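Local coordinates for uric acid degradation bifunctional protein PucL (Bacillus subtilis, PDB 6A4M), which probably catalyses two reactions of uric acid breakdown, oxidising urate to 5-hydroxyisourate and decarboxylating 2-oxo-4-hydroxy-4-carboxy-5-ureidoimidazoline, a later intermediate of the pathway, at residues Arg94-Asp97 / His101-Thr104. Residues are numbered along the deposited sequence; the frame is centred on the assembly and turned at random.
Sequences RFLD and HMDT
Met102, in the loop that leaves helix 84-98 and leads into strand 104-121, reaches back to the helix and lays its thioether against Phe95 and Leu96. CG stands anti to the backbone N (chi1 -176°) and the next torsion is also extended, which carries the sulfur straight out from the loop; a bend at chi3 (-59°) then turns the methyl to the phenyl group. There CE comes within 3.8 Å of Phe95 CD1, approaching the ring obliquely, while SD rests 3.9 Å from Phe95 CB. With SD 5.4 Å from the ring centroid and 52° off the ring normal, the pair makes a slanting Met-aromatic contact. A long unbranched methionine suits this place: its flexible thioether can reach from the loop to the helix and lie along both partners. The flat Phe95 ring offers apolar surface to the methionine and also stacks on Phe71 of helix 64-78.

Leu96 supplies the second wall. Its branched end puts CD2 4.0 Å from Met102 SD and equally near Met102 O, while the side chain also touches the sheet at Ala146. Arg148 NH2 donates to the carbonyl oxygens of both Leu96 and Met102. Were Met102 shortened to an alanine, the thioether contacts would be lost, and the gap left beside Phe95 and Leu96 is likely to leave the loop less firmly held to the helix.

No hydrogen bond joins the two segments directly, so dispersion and the burial of apolar surface hold this helix-to-strand connection against its own helix, with Arg148 as a polar bridge between their backbones.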
loop_
_atom_site.group_PDB
_atom_site.type_symbol
_atom_site.label_atom_id
_atom_site.label_comp_id
_atom_site.label_asym_id
_atom_site.label_seq_id
_atom_site.Cartn_x
_atom_site.Cartn_y
_atom_site.Cartn_z
ATOM N N ARG A 94 10.422 19.819 -4.321
ATOM C CA ARG A 94 10.220 20.876 -5.315
ATOM C C ARG A 94 9.229 21.955 -4.866
ATOM O O ARG A 94 9.390 23.116 -5.243
ATOM C CB ARG A 94 9.798 20.291 -6.676
ATOM C CG ARG A 94 10.801 19.333 -7.331
ATOM C CD ARG A 94 12.248 19.803 -7.255
ATOM N NE ARG A 94 12.394 21.147 -7.813
ATOM C CZ ARG A 94 13.360 22.021 -7.512
ATOM N NH1 ARG A 94 14.326 21.727 -6.642
ATOM N NH2 ARG A 94 13.359 23.213 -8.106
ATOM N N PHE A 95 8.221 21.578 -4.074
ATOM C CA PHE A 95 7.303 22.558 -3.459
ATOM C C PHE A 95 8.041 23.479 -2.482
ATOM O O PHE A 95 7.893 24.697 -2.540
ATOM C CB PHE A 95 6.138 21.872 -2.717
ATOM C CG PHE A 95 4.859 21.784 -3.509
ATOM C CD1 PHE A 95 4.231 22.937 -3.974
ATOM C CD2 PHE A 95 4.251 20.552 -3.749
ATOM C CE1 PHE A 95 3.044 22.863 -4.688
ATOM C CE2 PHE A 95 3.061 20.472 -4.462
ATOM C CZ PHE A 95 2.457 21.629 -4.932
ATOM N N LEU A 96 8.822 22.884 -1.585
ATOM C CA LEU A 96 9.585 23.649 -0.595
ATOM C C LEU A 96 10.684 24.509 -1.234
ATOM O O LEU A 96 10.911 25.638 -0.797
ATOM C CB LEU A 96 10.185 22.715 0.462
ATOM C CG LEU A 96 9.168 22.000 1.363
ATOM C CD1 LEU A 96 9.811 20.826 2.087
ATOM C CD2 LEU A 96 8.536 22.962 2.362
ATOM N N ASP A 97 11.345 23.986 -2.267
ATOM C CA ASP A 97 12.407 24.721 -2.964
ATOM C C ASP A 97 11.919 25.884 -3.841
ATOM O O ASP A 97 12.681 26.825 -4.066
ATOM C CB ASP A 97 13.268 23.770 -3.811
ATOM C CG ASP A 97 14.164 22.865 -2.968
ATOM O OD1 ASP A 97 14.404 23.161 -1.779
ATOM O OD2 ASP A 97 14.649 21.850 -3.510
ATOM N N HIS A 101 7.527 30.986 1.314
ATOM C CA HIS A 101 6.687 31.173 2.510
ATOM C C HIS A 101 6.149 29.866 3.100
ATOM O O HIS A 101 5.767 29.827 4.270
ATOM C CB HIS A 101 5.536 32.135 2.210
ATOM C CG HIS A 101 5.992 33.519 1.864
ATOM N ND1 HIS A 101 5.880 34.045 0.595
ATOM C CD2 HIS A 101 6.591 34.472 2.616
ATOM C CE1 HIS A 101 6.375 35.269 0.583
ATOM N NE2 HIS A 101 6.813 35.553 1.798
ATOM N N MET A 102 6.119 28.810 2.289
ATOM C CA MET A 102 5.740 27.471 2.737
ATOM C C MET A 102 6.798 26.888 3.674
ATOM O O MET A 102 7.970 26.800 3.307
ATOM C CB MET A 102 5.577 26.558 1.519
ATOM C CG MET A 102 5.084 25.154 1.818
ATOM S SD MET A 102 5.241 24.081 0.382
ATOM C CE MET A 102 4.242 24.964 -0.817
ATOM N N ASP A 103 6.370 26.488 4.873
ATOM C CA ASP A 103 7.247 25.867 5.878
ATOM C C ASP A 103 7.027 24.354 6.030
ATOM O O ASP A 103 7.988 23.610 6.229
ATOM C CB ASP A 103 7.058 26.554 7.239
ATOM C CG ASP A 103 7.381 28.047 7.199
ATOM O OD1 ASP A 103 8.290 28.456 6.444
ATOM O OD2 ASP A 103 6.721 28.817 7.928
ATOM N N THR A 104 5.771 23.913 5.951
ATOM C CA THR A 104 5.401 22.504 6.108
ATOM C C THR A 104 4.624 22.017 4.882
ATOM O O THR A 104 3.922 22.800 4.232
ATOM C CB THR A 104 4.522 22.306 7.361
ATOM O OG1 THR A 104 5.096 23.008 8.468
ATOM C CG2 THR A 104 4.402 20.827 7.728
#